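Local coordinates for leucine rich repeat and phosphatase domain containing protein (Entamoeba histolytica, PDB 3EMU), which has a dual specificity phosphatase fold but departs from the family's catalytic signature, so it may not be an active phosphatase, at residues 27-30 with 31-35; 77-80 with 81-84; 117-120 with 121-124; 135-138 with 139-142; 145-148 with 149-153. All blocks are in the same frame, centred on the assembly; numbering follows the deposited sequence.

Contact 1 (27-30 with 31-35); sequences NVDY and IHNNN
Tyr30 O is gripped by two N-H groups of Asn34. The side-chain bond is short and straight, ND2 of Asn34 lying 2.8 Å from O of Tyr30 with 166° at the hydrogen, while the bond from Asn34 N is weak. The carbonyl oxygen lies in the plane of the Asn34 amide, which fixes how that amide is turned. CG of Asn34 sits beside its own backbone N (chi1 -75°), and this folds the amide back over the last turn of helix 28-33. ND2 thereby comes to rest over the centre of one face of the Tyr30 ring, 3.6 Å from Tyr30 CZ. Beyond that ring, Tyr30 OH is hydrogen-bonded to His18 ND1.

A second link joins Asp29 to Asn33 through water 1, which donates to Asp29 OD2 at 2.6 Å and accepts from Asn33 ND2 at 3.2 Å. At the start of the helix Asn27 is the N-cap, its OD1 accepting from Tyr30 N at 3.2 Å. Asn35, with positive phi, is the C-prime residue of the Schellman motif that ends the helix. Asparagine amides thus satisfy backbone groups at both ends of this short surface helix, and one of them also packs on an aromatic face.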
loop_
_atom_site.group_PDB
_atom_site.type_symbol
_atom_site.label_atom_id
_atom_site.label_comp_id
_atom_site.label_asym_id
_atom_site.label_seq_id
_atom_site.Cartn_x
_atom_site.Cartn_y
_atom_site.Cartn_z
ATOM N N ASN A 27 9.596 -7.119 -12.430
ATOM C CA ASN A 27 9.721 -8.541 -12.251
ATOM C C ASN A 27 8.452 -9.267 -12.752
ATOM O O ASN A 27 7.597 -9.689 -11.967
ATOM C CB ASN A 27 10.069 -8.856 -10.797
ATOM C CG ASN A 27 10.498 -10.283 -10.616
ATOM O OD1 ASN A 27 10.204 -11.127 -11.463
ATOM N ND2 ASN A 27 11.195 -10.573 -9.535
ATOM N N VAL A 28 8.353 -9.420 -14.077
ATOM C CA VAL A 28 7.158 -9.917 -14.739
ATOM C C VAL A 28 6.812 -11.363 -14.422
ATOM O O VAL A 28 5.637 -11.742 -14.434
ATOM C CB VAL A 28 7.229 -9.722 -16.269
ATOM C CG1 VAL A 28 7.032 -8.261 -16.598
ATOM C CG2 VAL A 28 8.586 -10.220 -16.808
ATOM N N ASP A 29 7.826 -12.166 -14.125
ATOM C CA ASP A 29 7.566 -13.520 -13.720
ATOM C C ASP A 29 6.968 -13.572 -12.295
ATOM O O ASP A 29 6.113 -14.391 -12.017
ATOM C CB ASP A 29 8.833 -14.362 -13.792
ATOM C CG ASP A 29 8.535 -15.841 -13.923
ATOM O OD1 ASP A 29 7.614 -16.191 -14.709
ATOM O OD2 ASP A 29 9.208 -16.651 -13.240
ATOM N N TYR A 30 7.478 -12.744 -11.391
ATOM C CA TYR A 30 6.891 -12.615 -10.073
ATOM C C TYR A 30 5.406 -12.244 -10.166
ATOM O O TYR A 30 4.580 -12.800 -9.469
ATOM C CB TYR A 30 7.623 -11.545 -9.252
ATOM C CG TYR A 30 7.073 -11.352 -7.844
ATOM C CD1 TYR A 30 7.699 -11.926 -6.750
ATOM C CD2 TYR A 30 5.924 -10.613 -7.637
ATOM C CE1 TYR A 30 7.195 -11.752 -5.477
ATOM C CE2 TYR A 30 5.405 -10.432 -6.371
ATOM C CZ TYR A 30 6.031 -10.999 -5.298
ATOM O OH TYR A 30 5.520 -10.784 -4.044
ATOM N N ILE A 31 5.103 -11.277 -11.023
ATOM C CA ILE A 31 3.761 -10.852 -11.268
ATOM C C ILE A 31 2.924 -12.032 -11.786
ATOM O O ILE A 31 1.852 -12.343 -11.253
ATOM C CB ILE A 31 3.801 -9.662 -12.265
ATOM C CG1 ILE A 31 4.328 -8.413 -11.546
ATOM C CG2 ILE A 31 2.451 -9.397 -12.920
ATOM C CD1 ILE A 31 4.386 -7.173 -12.439
ATOM N N HIS A 32 3.423 -12.715 -12.813
ATOM C CA HIS A 32 2.726 -13.856 -13.430
ATOM C C HIS A 32 2.475 -14.977 -12.427
ATOM O O HIS A 32 1.397 -15.512 -12.336
ATOM C CB HIS A 32 3.519 -14.407 -14.641
ATOM C CG HIS A 32 2.928 -15.653 -15.243
ATOM N ND1 HIS A 32 3.317 -16.921 -14.864
ATOM C CD2 HIS A 32 1.966 -15.823 -16.183
ATOM C CE1 HIS A 32 2.617 -17.818 -15.542
ATOM N NE2 HIS A 32 1.792 -17.178 -16.351
ATOM N N ASN A 33 3.503 -15.338 -11.680
ATOM C CA ASN A 33 3.365 -16.457 -10.743
ATOM C C ASN A 33 2.505 -16.175 -9.489
ATOM O O ASN A 33 2.099 -17.095 -8.799
ATOM C CB ASN A 33 4.749 -16.997 -10.312
ATOM C CG ASN A 33 5.534 -17.678 -11.467
ATOM O OD1 ASN A 33 5.035 -17.844 -12.602
ATOM N ND2 ASN A 33 6.780 -18.071 -11.168
ATOM N N ASN A 34 2.290 -14.913 -9.151
ATOM C CA ASN A 34 1.487 -14.549 -7.994
ATOM C C ASN A 34 0.131 -14.020 -8.422
ATOM O O ASN A 34 -0.552 -13.390 -7.635
ATOM C CB ASN A 34 2.201 -13.479 -7.184
ATOM C CG ASN A 34 3.347 -14.032 -6.411
ATOM O OD1 ASN A 34 3.143 -14.612 -5.345
ATOM N ND2 ASN A 34 4.571 -13.868 -6.925
ATOM N N ASN A 35 -0.201 -14.240 -9.693
ATOM C CA ASN A 35 -1.484 -13.868 -10.263
ATOM C C ASN A 35 -1.901 -12.430 -10.046
ATOM O O ASN A 35 -3.083 -12.158 -9.782
ATOM C CB ASN A 35 -2.597 -14.781 -9.721
ATOM C CG ASN A 35 -2.299 -16.241 -9.955
ATOM O OD1 ASN A 35 -1.880 -16.962 -9.034
ATOM N ND2 ASN A 35 -2.491 -16.693 -11.200
HETATM O O HOH W 1 9.481 -19.121 -12.524
#

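Contact 2 (77-80 with 81-84); sequences IKFI and IRSI
Ile77 and Ile81 run alongside each other in the same direction, with CG2 of Ile77 3.7 Å from CD1 of Ile81. One turn on, the same branches meet more loosely, CG2 of Ile80 being 4.2 Å from CD1 of Ile84. In both pairs the branch offered by the earlier isoleucine is the one anti to its backbone N, leaning along the helix toward the residue four places ahead.

Beside this apolar row, Ile80 O accepts two backbone bonds, from Ser83 N at 3.0 Å and from Ile84 N at 3.1 Å. The bond from Ser83 N to Phe79 O is weak, so the helix hydrogen bonding is shared unevenly here. Arg82 has a second conformer, so its contact with Phe79 is tentative; in the one described, the chain bends at chi3 (99°) and carries NH2 to 3.3 Å from CE1 of Phe79. The guanidinium turns a face to CD1 of that ring, the two planes standing 69° apart.

Farther out, Asp55 holds Arg82 NH2 in a salt bridge, and Glu88 O takes the hydrogen bond of Ser83 OG. Phe79 and Ile80 press on strands 36-42 and 89-94, while Ile80 and Ile84 reach Phe108 of helix 100-112. Helix 68-85 is therefore anchored on the sheet by apolar packing, while the salt bridge to Asp55 probably offsets the nearby charge of Arg86.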
loop_
_atom_site.group_PDB
_atom_site.type_symbol
_atom_site.label_atom_id
_atom_site.label_comp_id
_atom_site.label_asym_id
_atom_site.label_seq_id
_atom_site.Cartn_x
_atom_site.Cartn_y
_atom_site.Cartn_z
ATOM N N ILE A 77 -8.274 1.855 -0.879
ATOM C CA ILE A 77 -8.845 0.665 -0.205
ATOM C C ILE A 77 -9.825 -0.079 -1.148
ATOM O O ILE A 77 -9.806 -1.316 -1.287
ATOM C CB ILE A 77 -9.503 1.092 1.121
ATOM C CG1 ILE A 77 -8.368 1.420 2.107
ATOM C CG2 ILE A 77 -10.447 0.007 1.635
ATOM C CD1 ILE A 77 -8.830 1.864 3.477
ATOM N N LYS A 78 -10.589 0.720 -1.876
ATOM C CA LYS A 78 -11.559 0.227 -2.829
ATOM C C LYS A 78 -10.942 -0.610 -3.966
ATOM O O LYS A 78 -11.409 -1.746 -4.274
ATOM C CB LYS A 78 -12.325 1.427 -3.406
ATOM C CG LYS A 78 -13.490 0.954 -4.244
ATOM C CD LYS A 78 -13.949 1.978 -5.277
ATOM C CE LYS A 78 -15.321 1.550 -5.887
ATOM N NZ LYS A 78 -15.825 2.590 -6.892
ATOM N N PHE A 79 -9.897 -0.048 -4.596
ATOM C CA PHE A 79 -9.178 -0.714 -5.693
ATOM C C PHE A 79 -8.573 -1.955 -5.117
ATOM O O PHE A 79 -8.682 -3.036 -5.683
ATOM C CB PHE A 79 -8.107 0.272 -6.220
ATOM C CG PHE A 79 -7.249 -0.252 -7.359
ATOM C CD1 PHE A 79 -7.710 -0.208 -8.692
ATOM C CD2 PHE A 79 -5.951 -0.705 -7.111
ATOM C CE1 PHE A 79 -6.894 -0.645 -9.757
ATOM C CE2 PHE A 79 -5.126 -1.135 -8.169
ATOM C CZ PHE A 79 -5.604 -1.114 -9.490
ATOM N N ILE A 80 -8.016 -1.855 -3.909
ATOM C CA ILE A 80 -7.470 -3.076 -3.282
ATOM C C ILE A 80 -8.532 -4.160 -2.999
ATOM O O ILE A 80 -8.334 -5.343 -3.255
ATOM C CB ILE A 80 -6.704 -2.746 -1.994
ATOM C CG1 ILE A 80 -5.478 -1.878 -2.326
ATOM C CG2 ILE A 80 -6.277 -4.015 -1.261
ATOM C CD1 ILE A 80 -4.727 -1.355 -1.114
ATOM N N ILE A 81 -9.665 -3.766 -2.437
ATOM C CA ILE A 81 -10.664 -4.779 -2.098
ATOM C C ILE A 81 -11.268 -5.341 -3.384
ATOM O O ILE A 81 -11.532 -6.532 -3.468
ATOM C CB ILE A 81 -11.733 -4.247 -1.061
ATOM C CG1 ILE A 81 -11.126 -4.333 0.319
ATOM C CG2 ILE A 81 -12.968 -5.139 -1.064
ATOM C CD1 ILE A 81 -11.718 -3.438 1.301
ATOM N N ARG A 82 -11.453 -4.504 -4.404
ATOM C CA ARG A 82 -11.849 -5.013 -5.728
ATOM C C ARG A 82 -10.968 -6.156 -6.212
ATOM O O ARG A 82 -11.418 -7.039 -6.932
ATOM C CB ARG A 82 -11.837 -3.911 -6.791
ATOM C CG ARG A 82 -12.138 -4.410 -8.202
ATOM C CD ARG A 82 -12.206 -3.260 -9.207
ATOM N NE ARG A 82 -10.988 -3.051 -9.997
ATOM C CZ ARG A 82 -10.676 -1.892 -10.591
ATOM N NH1 ARG A 82 -11.466 -0.837 -10.473
ATOM N NH2 ARG A 82 -9.568 -1.773 -11.303
ATOM N N SER A 83 -9.697 -6.166 -5.814
ATOM C CA SER A 83 -8.788 -7.178 -6.325
ATOM C C SER A 83 -8.863 -8.437 -5.466
ATOM O O SER A 83 -8.733 -9.564 -5.966
ATOM C CB SER A 83 -7.331 -6.611 -6.447
ATOM O OG SER A 83 -6.349 -7.622 -6.670
ATOM N N ILE A 84 -9.000 -8.241 -4.160
ATOM C CA ILE A 84 -9.217 -9.363 -3.247
ATOM C C ILE A 84 -10.511 -10.138 -3.660
ATOM O O ILE A 84 -10.542 -11.368 -3.714
ATOM C CB ILE A 84 -9.350 -8.865 -1.802
ATOM C CG1 ILE A 84 -7.967 -8.439 -1.254
ATOM C CG2 ILE A 84 -9.991 -9.955 -0.947
ATOM C CD1 ILE A 84 -7.979 -7.662 0.051
#

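Contact 3 (117-120 with 121-124); sequences FINA and FNKV
In the opening turns of helix 117-127, part of the helical layer of this phosphatase fold, Phe117 and Phe121 stand next to each other with their side chains heading in much the same direction. CB of Phe121 sits over one face of the Phe117 ring, 4.1 Å from its CE1. The rings approach each other most closely where CZ of Phe117 is 4.2 Å from CD1 of Phe121. Both side chains carry CG anti to the backbone N, Phe117 at 158° and Phe121 at 179°, which sends them out from the helix together.

The next flank belongs to Ile118. Its CG1 is the branch anti to the backbone N, while CG2 takes the crowded position between N and the carbonyl carbon. A further bend at chi2 (45°) swings CD1 forward to 3.8 Å from ND2 of Asn122 and, more loosely, 4.4 Å from CD2 of Phe121. The Asn122 amide thus lies against the isoleucine tip, with ND2 near the plane of the Phe121 ring at its edge.

Below the side chains the backbone is regular: Phe121 N bonds to Phe117 O at 2.7 Å, and Val124 N to Ala120 O at 3.1 Å. Phe117 packs on Ile138, Leu141 and Lys142 of helix 135-151, whereas Ala120 and Phe121 touch Ile106 of helix 100-112. Phe117 N donates a hydrogen bond to Glu145 OE2. A carboxylate at the N-terminal end of the helix would probably interact favourably with the helix dipole, while the aromatic pair supplies an apolar surface for the neighbouring helices.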
loop_
_atom_site.group_PDB
_atom_site.type_symbol
_atom_site.label_atom_id
_atom_site.label_comp_id
_atom_site.label_asym_id
_atom_site.label_seq_id
_atom_site.Cartn_x
_atom_site.Cartn_y
_atom_site.Cartn_z
ATOM N N PHE A 117 -2.702 2.340 14.145
ATOM C CA PHE A 117 -1.598 2.773 13.335
ATOM C C PHE A 117 -0.294 2.012 13.674
ATOM O O PHE A 117 0.317 1.396 12.795
ATOM C CB PHE A 117 -1.374 4.306 13.359
ATOM C CG PHE A 117 0.034 4.663 12.977
ATOM C CD1 PHE A 117 0.451 4.521 11.643
ATOM C CD2 PHE A 117 0.975 5.011 13.963
ATOM C CE1 PHE A 117 1.782 4.760 11.279
ATOM C CE2 PHE A 117 2.296 5.243 13.619
ATOM C CZ PHE A 117 2.713 5.113 12.272
ATOM N N ILE A 118 0.091 2.008 14.953
ATOM C CA ILE A 118 1.392 1.461 15.403
ATOM C C ILE A 118 1.496 -0.028 15.151
ATOM O O ILE A 118 2.547 -0.540 14.743
ATOM C CB ILE A 118 1.691 1.800 16.921
ATOM C CG1 ILE A 118 3.149 1.448 17.318
ATOM C CG2 ILE A 118 0.738 1.058 17.874
ATOM C CD1 ILE A 118 4.275 1.892 16.299
ATOM N N ASN A 119 0.402 -0.738 15.377
ATOM C CA ASN A 119 0.399 -2.175 15.188
ATOM C C ASN A 119 0.427 -2.564 13.704
ATOM O O ASN A 119 0.989 -3.608 13.324
ATOM C CB ASN A 119 -0.835 -2.788 15.850
ATOM C CG ASN A 119 -0.682 -3.026 17.395
ATOM O OD1 ASN A 119 -1.699 -3.245 18.083
ATOM N ND2 ASN A 119 0.555 -3.050 17.913
ATOM N N ALA A 120 -0.244 -1.761 12.874
ATOM C CA ALA A 120 -0.230 -1.947 11.399
ATOM C C ALA A 120 1.195 -1.567 10.873
ATOM O O ALA A 120 1.757 -2.245 10.010
ATOM C CB ALA A 120 -1.327 -1.093 10.723
ATOM N N PHE A 121 1.758 -0.500 11.429
ATOM C CA PHE A 121 3.145 -0.150 11.147
ATOM C C PHE A 121 4.140 -1.294 11.456
ATOM O O PHE A 121 4.941 -1.698 10.597
ATOM C CB PHE A 121 3.557 1.138 11.880
ATOM C CG PHE A 121 4.986 1.503 11.616
ATOM C CD1 PHE A 121 5.314 2.338 10.536
ATOM C CD2 PHE A 121 6.024 0.902 12.370
ATOM C CE1 PHE A 121 6.657 2.635 10.261
ATOM C CE2 PHE A 121 7.353 1.176 12.086
ATOM C CZ PHE A 121 7.679 2.041 11.038
ATOM N N ASN A 122 4.048 -1.848 12.661
ATOM C CA ASN A 122 4.969 -2.891 13.085
ATOM C C ASN A 122 4.881 -4.177 12.281
ATOM O O ASN A 122 5.911 -4.815 11.981
ATOM C CB ASN A 122 4.735 -3.246 14.541
ATOM C CG ASN A 122 5.171 -2.165 15.469
ATOM O OD1 ASN A 122 4.759 -2.147 16.619
ATOM N ND2 ASN A 122 6.008 -1.254 14.995
ATOM N N LYS A 123 3.647 -4.583 11.994
ATOM C CA LYS A 123 3.405 -5.685 11.121
ATOM C C LYS A 123 4.063 -5.506 9.729
ATOM O O LYS A 123 4.696 -6.434 9.224
ATOM C CB LYS A 123 1.887 -5.916 10.970
ATOM C CG LYS A 123 1.543 -6.946 9.872
ATOM C CD LYS A 123 0.120 -7.538 10.006
ATOM C CE LYS A 123 -0.076 -8.746 9.036
ATOM N NZ LYS A 123 -1.241 -9.663 9.437
ATOM N N VAL A 124 3.876 -4.355 9.091
ATOM C CA VAL A 124 4.516 -4.119 7.804
ATOM C C VAL A 124 6.049 -4.089 7.966
ATOM O O VAL A 124 6.784 -4.784 7.243
ATOM C CB VAL A 124 4.026 -2.818 7.122
ATOM C CG1 VAL A 124 4.884 -2.504 5.863
ATOM C CG2 VAL A 124 2.535 -2.935 6.747
#

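Contact 4 (135-138 with 139-142); sequences SGFI and LQLK
Helix-internal packing of a polar amide beside an aromatic ring joins Gln140 to Phe137 in the first turns of helix 135-151. The two side chains extend next to each other, NE2 of Gln140 being 3.6 Å from CD1 of Phe137, with ring and amide planes 44° apart. CG of Gln140 stands beside its own backbone N (chi1 -67°) and the chain then runs extended, passing Gly136 O at 3.3 Å from CG. The amide end is fixed from outside: OE1 accepts from Tyr70 N, and NE2 makes a weak bond to Glu64 O.

Phe137 reaches Asn99 and Lys100, where strand 89-94 passes through a loop into helix 100-112; in active relatives that loop binds the substrate phosphate, but here its altered sequence leaves the role uncertain. A sulfate, probably from the crystallisation liquor, lies about 6 Å from the Phe137 side chain.

Toward the other flank, CG2 of Ile138 rests 3.9 Å from CE of Lys142, whose chain is stretched out past it. Leu141 turns instead to Leu69 and to Ala103, Ile106 and Ala107 of helix 100-112. Underneath, Leu139 N bonds to Ser135 O at 3.0 Å and Lys142 N to Ile138 O at 2.9 Å.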
loop_
_atom_site.group_PDB
_atom_site.type_symbol
_atom_site.label_atom_id
_atom_site.label_comp_id
_atom_site.label_asym_id
_atom_site.label_seq_id
_atom_site.Cartn_x
_atom_site.Cartn_y
_atom_site.Cartn_z
ATOM N N SER A 135 7.692 11.675 8.121
ATOM C CA SER A 135 6.794 12.012 9.235
ATOM C C SER A 135 5.456 12.717 8.860
ATOM O O SER A 135 4.449 12.488 9.541
ATOM C CB SER A 135 7.520 12.816 10.317
ATOM O OG SER A 135 7.887 14.066 9.772
ATOM N N GLY A 136 5.422 13.550 7.815
ATOM C CA GLY A 136 4.142 14.057 7.332
ATOM C C GLY A 136 3.153 12.961 6.898
ATOM O O GLY A 136 1.925 13.084 7.083
ATOM N N PHE A 137 3.665 11.874 6.327
ATOM C CA PHE A 137 2.813 10.763 6.016
ATOM C C PHE A 137 2.319 10.000 7.246
ATOM O O PHE A 137 1.155 9.591 7.261
ATOM C CB PHE A 137 3.474 9.841 5.005
ATOM C CG PHE A 137 3.523 10.430 3.615
ATOM C CD1 PHE A 137 2.407 11.104 3.087
ATOM C CD2 PHE A 137 4.687 10.325 2.831
ATOM C CE1 PHE A 137 2.433 11.644 1.815
ATOM C CE2 PHE A 137 4.731 10.882 1.533
ATOM C CZ PHE A 137 3.602 11.519 1.021
ATOM N N ILE A 138 3.197 9.813 8.252
ATOM C CA ILE A 138 2.850 9.158 9.515
ATOM C C ILE A 138 1.681 9.938 10.173
ATOM O O ILE A 138 0.677 9.352 10.631
ATOM C CB ILE A 138 4.042 9.125 10.508
ATOM C CG1 ILE A 138 5.185 8.198 10.035
ATOM C CG2 ILE A 138 3.575 8.688 11.904
ATOM C CD1 ILE A 138 4.788 6.826 9.670
ATOM N N LEU A 139 1.823 11.261 10.171
ATOM C CA LEU A 139 0.826 12.155 10.688
ATOM C C LEU A 139 -0.536 11.981 9.985
ATOM O O LEU A 139 -1.578 11.896 10.653
ATOM C CB LEU A 139 1.333 13.561 10.479
ATOM C CG LEU A 139 0.978 14.667 11.439
ATOM C CD1 LEU A 139 1.211 14.222 12.881
ATOM C CD2 LEU A 139 1.856 15.889 11.061
ATOM N N GLN A 140 -0.532 11.938 8.651
ATOM C CA GLN A 140 -1.757 11.643 7.888
ATOM C C GLN A 140 -2.357 10.266 8.195
ATOM O O GLN A 140 -3.573 10.067 8.103
ATOM C CB GLN A 140 -1.505 11.766 6.380
ATOM C CG GLN A 140 -1.204 13.194 5.938
ATOM C CD GLN A 140 -0.976 13.335 4.414
ATOM O OE1 GLN A 140 -1.893 13.067 3.616
ATOM N NE2 GLN A 140 0.227 13.793 4.020
ATOM N N LEU A 141 -1.500 9.303 8.524
ATOM C CA LEU A 141 -1.997 7.978 8.895
ATOM C C LEU A 141 -2.705 8.055 10.253
ATOM O O LEU A 141 -3.705 7.395 10.472
ATOM C CB LEU A 141 -0.869 6.947 8.914
ATOM C CG LEU A 141 -0.402 6.471 7.511
ATOM C CD1 LEU A 141 0.808 5.542 7.648
ATOM C CD2 LEU A 141 -1.545 5.792 6.688
ATOM N N LYS A 142 -2.167 8.894 11.138
ATOM C CA LYS A 142 -2.787 9.112 12.432
ATOM C C LYS A 142 -4.135 9.823 12.293
ATOM O O LYS A 142 -5.024 9.589 13.076
ATOM C CB LYS A 142 -1.830 9.857 13.385
ATOM C CG LYS A 142 -0.818 8.912 13.964
ATOM C CD LYS A 142 0.274 9.648 14.724
ATOM C CE LYS A 142 1.397 8.680 15.178
ATOM N NZ LYS A 142 2.585 9.440 15.722
#

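Contact 5 (145-148 with 149-153); sequences EKKL and EKMNS
Lys146 leaves the helix from a CB directed away from Glu149, yet its far end turns back to meet that residue. CG stands beside the backbone N, and a bend at chi2 (-91°) sends the rest of the chain along the helix. CD is then 3.9 Å from OE1 of Glu149 and CE 3.8 Å from the same oxygen. At the tip, NZ of Lys146 forms a salt bridge with OE1 of Glu149 at 3.1 Å. The oxygen offers its syn lone pair, on the side of OE2, and the two chains keep roughly the same heading.

This i to i+3 ion pair sits on the exposed flank of the last turns of helix 135-151, the C-terminal helix of the phosphatase fold. Elsewhere on the helix surface the pairing is apolar: CD2 of Leu148 meets CE of Met151 at 3.5 Å, the methionine chain being bent at chi3 so that its methyl is brought to the leucine branch. Leu148 also touches Tyr111 of helix 100-112, linking this turn to that helix. CE of Lys147 passes 4.0 Å from CG of Met151, its aliphatic part lying across the thioether chain.

At Asn152 the backbone leaves helical phi/psi, and its N makes weak bonds to Leu148 O and Glu149 O, whereas Met151 N still bonds soundly to Lys147 O at 3.0 Å. One residue later Ser153 OG donates back to Glu149 O at 3.2 Å.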
loop_
_atom_site.group_PDB
_atom_site.type_symbol
_atom_site.label_atom_id
_atom_site.label_comp_id
_atom_site.label_asym_id
_atom_site.label_seq_id
_atom_site.Cartn_x
_atom_site.Cartn_y
_atom_site.Cartn_z
ATOM N N GLU A 145 -6.464 7.160 11.417
ATOM C CA GLU A 145 -6.753 6.395 12.619
ATOM C C GLU A 145 -7.968 7.051 13.350
ATOM O O GLU A 145 -8.965 6.371 13.639
ATOM C CB GLU A 145 -5.525 6.397 13.517
ATOM C CG GLU A 145 -5.599 5.483 14.743
ATOM C CD GLU A 145 -4.311 5.498 15.556
ATOM O OE1 GLU A 145 -3.737 6.584 15.821
ATOM O OE2 GLU A 145 -3.846 4.418 15.918
ATOM N N LYS A 146 -7.884 8.366 13.576
ATOM C CA LYS A 146 -8.950 9.105 14.230
ATOM C C LYS A 146 -10.251 9.032 13.450
ATOM O O LYS A 146 -11.326 8.901 14.049
ATOM C CB LYS A 146 -8.593 10.563 14.380
ATOM C CG LYS A 146 -7.817 10.899 15.595
ATOM C CD LYS A 146 -8.748 11.272 16.743
ATOM C CE LYS A 146 -8.056 10.955 18.093
ATOM N NZ LYS A 146 -9.084 10.666 19.134
ATOM N N LYS A 147 -10.161 9.159 12.124
ATOM C CA LYS A 147 -11.366 9.147 11.265
ATOM C C LYS A 147 -12.105 7.820 11.389
ATOM O O LYS A 147 -13.324 7.776 11.464
ATOM C CB LYS A 147 -11.020 9.425 9.811
ATOM C CG LYS A 147 -12.196 9.233 8.858
ATOM C CD LYS A 147 -13.052 10.489 8.922
ATOM C CE LYS A 147 -14.326 10.403 8.072
ATOM N NZ LYS A 147 -15.083 11.746 8.137
ATOM N N LEU A 148 -11.343 6.739 11.423
ATOM C CA LEU A 148 -11.887 5.421 11.530
ATOM C C LEU A 148 -12.563 5.252 12.910
ATOM O O LEU A 148 -13.623 4.642 13.035
ATOM C CB LEU A 148 -10.772 4.385 11.355
ATOM C CG LEU A 148 -10.338 3.961 9.926
ATOM C CD1 LEU A 148 -9.537 2.691 9.922
ATOM C CD2 LEU A 148 -11.512 3.786 9.008
ATOM N N GLU A 149 -11.935 5.762 13.950
ATOM C CA GLU A 149 -12.527 5.690 15.272
ATOM C C GLU A 149 -13.971 6.279 15.308
ATOM O O GLU A 149 -14.894 5.690 15.864
ATOM C CB GLU A 149 -11.631 6.454 16.232
ATOM C CG GLU A 149 -11.913 6.189 17.698
ATOM C CD GLU A 149 -11.345 7.282 18.604
ATOM O OE1 GLU A 149 -10.365 7.972 18.183
ATOM O OE2 GLU A 149 -11.888 7.443 19.735
ATOM N N LYS A 150 -14.142 7.443 14.703
ATOM C CA LYS A 150 -15.400 8.110 14.677
ATOM C C LYS A 150 -16.422 7.382 13.790
ATOM O O LYS A 150 -17.562 7.192 14.190
ATOM C CB LYS A 150 -15.190 9.532 14.187
ATOM C CG LYS A 150 -16.089 10.542 14.860
ATOM C CD LYS A 150 -17.538 10.004 15.126
ATOM C CE LYS A 150 -18.569 11.154 15.217
ATOM N NZ LYS A 150 -18.334 12.031 16.430
ATOM N N MET A 151 -16.017 6.972 12.592
ATOM C CA MET A 151 -16.916 6.248 11.719
ATOM C C MET A 151 -17.363 4.961 12.365
ATOM O O MET A 151 -18.458 4.452 12.057
ATOM C CB MET A 151 -16.257 5.885 10.383
ATOM C CG MET A 151 -16.113 7.029 9.338
ATOM S SD MET A 151 -15.735 6.351 7.665
ATOM C CE MET A 151 -14.709 4.970 8.129
ATOM N N ASN A 152 -16.533 4.416 13.248
ATOM C CA ASN A 152 -16.782 3.073 13.745
ATOM C C ASN A 152 -17.352 2.966 15.168
ATOM O O ASN A 152 -17.455 1.865 15.707
ATOM C CB ASN A 152 -15.505 2.251 13.640
ATOM C CG ASN A 152 -15.068 2.045 12.185
ATOM O OD1 ASN A 152 -15.884 2.166 11.254
ATOM N ND2 ASN A 152 -13.786 1.714 11.986
ATOM N N SER A 153 -17.703 4.101 15.768
ATOM C CA SER A 153 -18.274 4.157 17.122
ATOM C C SER A 153 -19.665 3.537 17.211
ATOM O O SER A 153 -20.500 3.799 16.323
ATOM C CB SER A 153 -18.385 5.613 17.545
ATOM O OG SER A 153 -17.116 5.934 18.089
#

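Overall arrangement
Along the chain the five contacts come in series, each within a single helix. Contact 1 lies on the short helix 28-33 just before strand 36-42, and contact 2 on helix 68-85, which packs on the mixed sheet, with about 19 Å between their centres. Contacts 3 and 4 touch through Phe117, their centres about 13 Å apart on the successive helices 117-127 and 135-151. Contact 5 lies farther along the helix of contact 4, about 16 Å from it, centre to centre, and reaches contact 3 through Glu145. Contacts 1 and 5, with centres about 36 Å apart, lie on opposite sides of the chain's centre, so the set spans the domain from the short helix 28-33 to the end of the C-terminal helix.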